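PDB 3GDE: DNA ligase from Archaeoglobus fulgidus, which probably seals nicks in double-stranded DNA during replication, recombination and repair, using ATP and passing through an adenylated lysine intermediate. Local coordinates for residues Trp251-Ser256 with Asp299-Ala304; Gly295-Gly300 with Asp341-Asp346. One frame throughout, in Å; residues are numbered along the deposited sequence.

Contact 1 of 2, residues Trp251-Ser256 with Asp299-Ala304. With PO4 (phosphate ion), chain C.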
ATOM      1  N   TRP A 251      13.498   1.875  22.394  1.00 31.91           N
ATOM      2  CA  TRP A 251      12.220   1.228  22.630  1.00 31.43           C
ATOM      3  C   TRP A 251      11.539   0.937  21.294  1.00 31.07           C
ATOM      4  O   TRP A 251      11.668   1.713  20.354  1.00 30.94           O
ATOM      5  CB  TRP A 251      11.320   2.142  23.475  1.00 31.06           C
ATOM      6  CG  TRP A 251      11.646   2.176  24.945  1.00 30.75           C
ATOM      7  CD1 TRP A 251      12.789   1.720  25.552  1.00 30.87           C
ATOM      8  CD2 TRP A 251      10.828   2.719  25.992  1.00 30.71           C
ATOM      9  NE1 TRP A 251      12.723   1.931  26.909  1.00 30.98           N
ATOM     10  CE2 TRP A 251      11.534   2.549  27.205  1.00 31.20           C
ATOM     11  CE3 TRP A 251       9.570   3.339  26.022  1.00 30.30           C
ATOM     12  CZ2 TRP A 251      11.018   2.963  28.437  1.00 31.09           C
ATOM     13  CZ3 TRP A 251       9.062   3.759  27.241  1.00 30.52           C
ATOM     14  CH2 TRP A 251       9.784   3.570  28.432  1.00 30.91           C
ATOM     15  N   LYS A 252      10.849  -0.197  21.206  1.00 30.70           N
ATOM     16  CA  LYS A 252       9.836  -0.374  20.183  1.00 30.39           C
ATOM     17  C   LYS A 252       8.458  -0.032  20.736  1.00 30.28           C
ATOM     18  O   LYS A 252       7.913  -0.770  21.565  1.00 30.12           O
ATOM     19  CB  LYS A 252       9.823  -1.787  19.609  1.00 30.59           C
ATOM     20  CG  LYS A 252       8.899  -1.858  18.410  1.00 30.68           C
ATOM     21  CD  LYS A 252       8.970  -3.184  17.718  1.00 33.32           C
ATOM     22  CE  LYS A 252       8.370  -3.086  16.332  1.00 33.06           C
ATOM     23  NZ  LYS A 252       6.935  -2.720  16.378  1.00 34.30           N
ATOM     24  N   PHE A 253       7.903   1.078  20.248  1.00 30.10           N
ATOM     25  CA  PHE A 253       6.613   1.605  20.703  1.00 30.24           C
ATOM     26  C   PHE A 253       5.377   0.879  20.155  1.00 29.88           C
ATOM     27  O   PHE A 253       5.356   0.413  19.021  1.00 29.89           O
ATOM     28  CB  PHE A 253       6.512   3.101  20.377  1.00 30.46           C
ATOM     29  CG  PHE A 253       7.600   3.929  20.999  1.00 32.07           C
ATOM     30  CD1 PHE A 253       7.476   4.398  22.308  1.00 32.63           C
ATOM     31  CD2 PHE A 253       8.754   4.243  20.277  1.00 33.71           C
ATOM     32  CE1 PHE A 253       8.488   5.165  22.889  1.00 33.12           C
ATOM     33  CE2 PHE A 253       9.776   5.005  20.847  1.00 33.10           C
ATOM     34  CZ  PHE A 253       9.645   5.467  22.154  1.00 32.49           C
ATOM     35  N   ASP A 254       4.350   0.784  20.986  1.00 29.78           N
ATOM     36  CA  ASP A 254       3.024   0.409  20.524  1.00 29.41           C
ATOM     37  C   ASP A 254       2.393   1.671  19.942  1.00 28.93           C
ATOM     38  O   ASP A 254       1.782   2.475  20.661  1.00 28.88           O
ATOM     39  CB  ASP A 254       2.179  -0.156  21.672  1.00 29.17           C
ATOM     40  CG  ASP A 254       0.785  -0.600  21.221  1.00 30.70           C
ATOM     41  OD1 ASP A 254       0.415  -0.359  20.053  1.00 31.67           O
ATOM     42  OD2 ASP A 254       0.052  -1.196  22.038  1.00 31.53           O
ATOM     43  N   GLY A 255       2.579   1.856  18.639  1.00 28.28           N
ATOM     44  CA  GLY A 255       2.041   3.016  17.943  1.00 27.76           C
ATOM     45  C   GLY A 255       2.068   2.855  16.436  1.00 27.36           C
ATOM     46  O   GLY A 255       2.205   1.739  15.931  1.00 26.89           O
ATOM     47  N   SER A 256       1.920   3.973  15.720  1.00 26.75           N
ATOM     48  CA  SER A 256       1.954   3.962  14.264  1.00 26.61           C
ATOM     49  C   SER A 256       3.122   4.767  13.734  1.00 26.10           C
ATOM     50  O   SER A 256       3.290   5.925  14.079  1.00 25.89           O
ATOM     51  CB  SER A 256       0.652   4.485  13.674  1.00 26.20           C
ATOM     52  OG  SER A 256      -0.441   3.752  14.177  1.00 28.90           O
ATOM     53  N   ASP A 299      11.767  10.487  10.755  1.00 30.55           N
ATOM     54  CA  ASP A 299      11.105   9.215  11.021  1.00 31.19           C
ATOM     55  C   ASP A 299      10.696   9.122  12.492  1.00 30.59           C
ATOM     56  O   ASP A 299      11.514   9.329  13.385  1.00 29.63           O
ATOM     57  CB  ASP A 299      12.040   8.047  10.685  1.00 32.05           C
ATOM     58  CG  ASP A 299      11.638   7.299   9.418  1.00 35.49           C
ATOM     59  OD1 ASP A 299      10.959   7.884   8.519  1.00 37.62           O
ATOM     60  OD2 ASP A 299      12.013   6.105   9.326  1.00 37.55           O
ATOM     61  N   GLY A 300       9.431   8.788  12.734  1.00 30.63           N
ATOM     62  CA  GLY A 300       8.913   8.707  14.089  1.00 31.05           C
ATOM     63  C   GLY A 300       7.800   7.704  14.352  1.00 31.49           C
ATOM     64  O   GLY A 300       7.290   7.043  13.451  1.00 30.89           O
ATOM     65  N   GLU A 301       7.430   7.602  15.622  1.00 32.03           N
ATOM     66  CA  GLU A 301       6.291   6.813  16.031  1.00 32.70           C
ATOM     67  C   GLU A 301       5.270   7.714  16.719  1.00 32.59           C
ATOM     68  O   GLU A 301       5.605   8.472  17.638  1.00 32.21           O
ATOM     69  CB  GLU A 301       6.748   5.703  16.972  1.00 33.02           C
ATOM     70  CG  GLU A 301       5.850   4.491  16.975  1.00 34.81           C
ATOM     71  CD  GLU A 301       6.121   3.522  15.834  1.00 37.11           C
ATOM     72  OE1 GLU A 301       5.217   2.707  15.544  1.00 41.27           O
ATOM     73  OE2 GLU A 301       7.215   3.543  15.237  1.00 36.71           O
ATOM     74  N   VAL A 302       4.027   7.645  16.256  1.00 32.59           N
ATOM     75  CA  VAL A 302       2.926   8.338  16.927  1.00 32.66           C
ATOM     76  C   VAL A 302       2.212   7.352  17.859  1.00 33.21           C
ATOM     77  O   VAL A 302       1.837   6.244  17.445  1.00 32.63           O
ATOM     78  CB  VAL A 302       1.948   8.968  15.909  1.00 32.42           C
ATOM     79  CG1 VAL A 302       0.706   9.501  16.598  1.00 32.31           C
ATOM     80  CG2 VAL A 302       2.634  10.094  15.171  1.00 33.07           C
ATOM     81  N   ILE A 303       2.050   7.742  19.121  1.00 33.73           N
ATOM     82  CA  ILE A 303       1.363   6.890  20.084  1.00 34.98           C
ATOM     83  C   ILE A 303       0.152   7.601  20.677  1.00 35.98           C
ATOM     84  O   ILE A 303       0.145   8.827  20.825  1.00 36.36           O
ATOM     85  CB  ILE A 303       2.310   6.341  21.207  1.00 34.96           C
ATOM     86  CG1 ILE A 303       2.807   7.474  22.117  1.00 34.89           C
ATOM     87  CG2 ILE A 303       3.464   5.528  20.610  1.00 34.44           C
ATOM     88  CD1 ILE A 303       3.753   7.035  23.217  1.00 35.20           C
ATOM     89  N   ALA A 304      -0.879   6.828  20.995  1.00 37.00           N
ATOM     90  CA  ALA A 304      -2.057   7.366  21.652  1.00 38.16           C
ATOM     91  C   ALA A 304      -1.828   7.321  23.155  1.00 39.33           C
ATOM     92  O   ALA A 304      -1.387   6.307  23.684  1.00 39.28           O
ATOM     93  CB  ALA A 304      -3.295   6.578  21.265  1.00 37.80           C
TER
HETATM   94  P   PO4 C 557       5.284  -4.769  13.803  1.00 56.04           P
HETATM   95  O1  PO4 C 557       4.917  -4.023  15.064  1.00 56.03           O
HETATM   96  O2  PO4 C 557       6.359  -5.799  14.042  1.00 55.87           O
HETATM   97  O3  PO4 C 557       4.045  -5.433  13.258  1.00 56.25           O
HETATM   98  O4  PO4 C 557       5.821  -3.777  12.806  1.00 57.07           O
HETATM   99  O   HOH W   1       6.609  -0.183  16.568  1.00 34.92           O
HETATM  100  O   HOH W   2      -0.603   3.883  20.232  1.00 23.38           O
HETATM  101  O   HOH W   3       4.317   0.629  14.642  1.00 33.29           O

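Contact 2 of 2, residues Gly295-Gly300 with Asp341-Asp346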
ATOM      1  N   GLY A 295      13.086  22.519   7.841  1.00 35.79           N
ATOM      2  CA  GLY A 295      14.020  21.985   6.838  1.00 34.50           C
ATOM      3  C   GLY A 295      14.426  20.541   7.077  1.00 33.37           C
ATOM      4  O   GLY A 295      15.539  20.142   6.733  1.00 33.12           O
ATOM      5  N   VAL A 296      13.528  19.761   7.678  1.00 32.48           N
ATOM      6  CA  VAL A 296      13.815  18.360   8.006  1.00 31.94           C
ATOM      7  C   VAL A 296      12.764  17.371   7.498  1.00 31.38           C
ATOM      8  O   VAL A 296      11.617  17.737   7.186  1.00 31.17           O
ATOM      9  CB  VAL A 296      14.056  18.119   9.544  1.00 31.80           C
ATOM     10  CG1 VAL A 296      15.205  18.964  10.067  1.00 31.95           C
ATOM     11  CG2 VAL A 296      12.796  18.376  10.348  1.00 31.58           C
ATOM     12  N   ILE A 297      13.182  16.111   7.409  1.00 30.92           N
ATOM     13  CA  ILE A 297      12.264  14.999   7.223  1.00 30.28           C
ATOM     14  C   ILE A 297      12.631  13.970   8.280  1.00 30.04           C
ATOM     15  O   ILE A 297      13.751  13.460   8.313  1.00 29.17           O
ATOM     16  CB  ILE A 297      12.328  14.405   5.800  1.00 30.43           C
ATOM     17  CG1 ILE A 297      11.811  15.426   4.799  1.00 29.57           C
ATOM     18  CG2 ILE A 297      11.511  13.098   5.723  1.00 29.90           C
ATOM     19  CD1 ILE A 297      12.298  15.215   3.402  1.00 33.45           C
ATOM     20  N   LEU A 298      11.674  13.702   9.157  1.00 29.93           N
ATOM     21  CA  LEU A 298      11.912  12.858  10.325  1.00 30.37           C
ATOM     22  C   LEU A 298      11.143  11.549  10.254  1.00 30.13           C
ATOM     23  O   LEU A 298      10.012  11.522   9.773  1.00 29.75           O
ATOM     24  CB  LEU A 298      11.496  13.602  11.606  1.00 29.90           C
ATOM     25  CG  LEU A 298      12.126  14.960  11.922  1.00 30.64           C
ATOM     26  CD1 LEU A 298      11.577  15.497  13.235  1.00 30.99           C
ATOM     27  CD2 LEU A 298      13.642  14.881  11.976  1.00 29.51           C
ATOM     28  N   ASP A 299      11.767  10.487  10.755  1.00 30.55           N
ATOM     29  CA  ASP A 299      11.105   9.215  11.021  1.00 31.19           C
ATOM     30  C   ASP A 299      10.696   9.122  12.492  1.00 30.59           C
ATOM     31  O   ASP A 299      11.514   9.329  13.385  1.00 29.63           O
ATOM     32  CB  ASP A 299      12.040   8.047  10.685  1.00 32.05           C
ATOM     33  CG  ASP A 299      11.638   7.299   9.418  1.00 35.49           C
ATOM     34  OD1 ASP A 299      10.959   7.884   8.519  1.00 37.62           O
ATOM     35  OD2 ASP A 299      12.013   6.105   9.326  1.00 37.55           O
ATOM     36  N   GLY A 300       9.431   8.788  12.734  1.00 30.63           N
ATOM     37  CA  GLY A 300       8.913   8.707  14.089  1.00 31.05           C
ATOM     38  C   GLY A 300       7.800   7.704  14.352  1.00 31.49           C
ATOM     39  O   GLY A 300       7.290   7.043  13.451  1.00 30.89           O
ATOM     40  N   ASP A 341      14.664   8.933  13.906  1.00 29.04           N
ATOM     41  CA  ASP A 341      15.570   9.144  12.783  1.00 29.64           C
ATOM     42  C   ASP A 341      15.267  10.395  11.952  1.00 29.45           C
ATOM     43  O   ASP A 341      14.204  11.003  12.070  1.00 29.56           O
ATOM     44  CB  ASP A 341      15.633   7.898  11.886  1.00 29.72           C
ATOM     45  CG  ASP A 341      17.048   7.557  11.468  1.00 30.69           C
ATOM     46  OD1 ASP A 341      17.864   8.484  11.264  1.00 32.08           O
ATOM     47  OD2 ASP A 341      17.352   6.358  11.346  1.00 30.76           O
ATOM     48  N   ILE A 342      16.227  10.756  11.111  1.00 29.52           N
ATOM     49  CA  ILE A 342      16.158  11.947  10.272  1.00 29.67           C
ATOM     50  C   ILE A 342      16.756  11.597   8.903  1.00 30.03           C
ATOM     51  O   ILE A 342      17.820  10.979   8.819  1.00 29.39           O
ATOM     52  CB  ILE A 342      16.871  13.157  10.962  1.00 29.89           C
ATOM     53  CG1 ILE A 342      16.830  14.421  10.085  1.00 29.05           C
ATOM     54  CG2 ILE A 342      18.310  12.778  11.418  1.00 29.09           C
ATOM     55  CD1 ILE A 342      17.233  15.685  10.823  1.00 29.80           C
ATOM     56  N   LEU A 343      16.050  11.958   7.835  1.00 30.78           N
ATOM     57  CA  LEU A 343      16.438  11.543   6.480  1.00 31.77           C
ATOM     58  C   LEU A 343      16.899  12.755   5.685  1.00 32.78           C
ATOM     59  O   LEU A 343      17.635  12.642   4.702  1.00 32.79           O
ATOM     60  CB  LEU A 343      15.278  10.858   5.739  1.00 31.19           C
ATOM     61  CG  LEU A 343      14.206   9.969   6.405  1.00 32.17           C
ATOM     62  CD1 LEU A 343      13.558   9.060   5.351  1.00 30.21           C
ATOM     63  CD2 LEU A 343      14.703   9.141   7.578  1.00 30.91           C
ATOM     64  N   TYR A 344      16.449  13.917   6.133  1.00 33.97           N
ATOM     65  CA  TYR A 344      16.700  15.160   5.447  1.00 35.14           C
ATOM     66  C   TYR A 344      16.928  16.245   6.475  1.00 35.61           C
ATOM     67  O   TYR A 344      16.143  16.418   7.401  1.00 35.27           O
ATOM     68  CB  TYR A 344      15.510  15.503   4.567  1.00 35.34           C
ATOM     69  CG  TYR A 344      15.734  16.653   3.623  1.00 35.96           C
ATOM     70  CD1 TYR A 344      15.556  17.975   4.048  1.00 35.76           C
ATOM     71  CD2 TYR A 344      16.110  16.425   2.293  1.00 36.63           C
ATOM     72  CE1 TYR A 344      15.755  19.043   3.178  1.00 36.53           C
ATOM     73  CE2 TYR A 344      16.300  17.494   1.402  1.00 36.69           C
ATOM     74  CZ  TYR A 344      16.121  18.796   1.858  1.00 36.59           C
ATOM     75  OH  TYR A 344      16.314  19.854   1.006  1.00 36.71           O
ATOM     76  N   HIS A 345      18.029  16.958   6.306  1.00 36.93           N
ATOM     77  CA  HIS A 345      18.381  18.077   7.163  1.00 38.64           C
ATOM     78  C   HIS A 345      19.126  19.060   6.274  1.00 39.25           C
ATOM     79  O   HIS A 345      20.349  18.964   6.098  1.00 39.15           O
ATOM     80  CB  HIS A 345      19.239  17.600   8.334  1.00 39.11           C
ATOM     81  CG  HIS A 345      19.800  18.709   9.165  1.00 41.47           C
ATOM     82  ND1 HIS A 345      21.066  19.217   8.970  1.00 42.90           N
ATOM     83  CD2 HIS A 345      19.266  19.408  10.195  1.00 42.97           C
ATOM     84  CE1 HIS A 345      21.289  20.182   9.845  1.00 44.62           C
ATOM     85  NE2 HIS A 345      20.212  20.318  10.601  1.00 44.24           N
ATOM     86  N   ASP A 346      18.354  19.977   5.692  1.00 40.20           N
ATOM     87  CA  ASP A 346      18.787  20.818   4.569  1.00 41.33           C
ATOM     88  C   ASP A 346      19.661  20.050   3.564  1.00 41.18           C
ATOM     89  O   ASP A 346      20.838  20.362   3.342  1.00 41.20           O
ATOM     90  CB  ASP A 346      19.428  22.118   5.070  1.00 41.83           C
ATOM     91  CG  ASP A 346      18.426  23.006   5.795  1.00 44.02           C
ATOM     92  OD1 ASP A 346      17.389  23.361   5.176  1.00 46.05           O
ATOM     93  OD2 ASP A 346      18.663  23.335   6.983  1.00 45.57           O
TER

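Contact 1 of 2, residues Trp251-Ser256 with Asp299-Ala304
Phe253 and Glu301 run alongside each other in opposite directions where the KXDG motif of the nucleotidyltransferase fold (Lys252-Phe253-Asp254-Gly255) meets motif III (Asp299-Gly300-Glu301). Phe253 CB lies 3.7 Å from Glu301 CG, and ring and carboxylate planes are 21° apart. A bend at chi2 (82°) turns the Glu301 carboxylate toward the backbone of Gly255 and Ser256, with OE1 3.2 Å from Gly255 O. Both are acceptors, so this approach is no bond. Ile303 CG2 also packs against Phe253 CB, and lies 3.5 Å from Asp254 O. Gly255 CA comes within 3.3 Å of Val302 O, where a CB would clash. An alanine in place of Glu301, predicted to bind ATP, has no CG or carboxylate, and would probably open a gap beside Phe253 CB and leave Lys252 with one acidic neighbour fewer. Lys252, the predicted adenylation site, directs NZ to O1 of a phosphate ion at 2.7 Å; the ion probably comes from the crystallisation liquor and also binds Lys420, while Glu398 forms a salt bridge with the same NZ. Beyond the loop, Ser256 and Val302 form an antiparallel hydrogen-bonded pair, Ser256 N to Val302 O and Val302 N to Ser256 O, both 2.9 Å.

Contact 2 of 2, residues Gly295-Gly300 with Asp341-Asp346
Ile297 and Tyr344 pack obliquely on one face of an antiparallel strand pair in the adenylation domain, with CD1 of Ile297 set 3.4 Å from CB of Tyr344. Tyr344 CG stands opposite the backbone N (chi1 -170°), which carries the ring out beside Gly295, whose O lies at the ring edge, 3.5 Å from CD1 of Tyr344. Farther along this face, CB of Asp299, a motif III residue, and CB of Asp341 pair at 3.8 Å, and Leu343 CD2 packs against the Asp299 carboxylate carbon. On the reverse face Ile342 is the central side chain: its CG1 lies 3.7 Å from CD2 of Leu298, and its CD1 meets CG1 of Val296 with the two side chains at about a right angle. Helix 354-364 lines this face through Leu360 and Leu361. The register slips by one residue at a classic beta bulge, where Leu343 and Tyr344 both face Ile297; Ile297 O receives Leu343 N at 2.8 Å and, weakly, Tyr344 N. Asp299 N donates to Asp341 O at 2.8 Å, and Asp341 N returns a bond to Asp299 O. Asp299 is salt-bridged to Arg257, and Asp341 to Arg357, its OD1 also accepting Ile342 N on the anti lone pair. Each acid thus has its own arginine, which probably offsets the like charges of two carboxylates whose CB atoms touch but whose OD2 atoms, of Asp299 and Asp341, stay 5.7 Å apart.

How the contacts relate
Both contacts use strand 296-306, and their centres are about 16 Å apart. Asp299 and Gly300 belong to both. In contact 2 the strand pairs with 335-342 and 344-345, whereas contact 1 joins it to the start of strand 256-262. Asp299 connects the two sets of interactions: its backbone pairs with Asp341, while its carboxylate holds Arg257, a predicted ATP-binding residue just past 251-256. Two residues along, Glu301 places OE1 5.8 Å from NZ of Lys252, an acidic neighbour that may influence the lysine without touching it. Gly300, between Asp299 and Glu301, lies close to Phe340, also predicted to bind ATP. Contact 1 thus holds two residues of the predicted nucleotide site, Lys252 and Glu301, while contact 2 carries the same strand away from them.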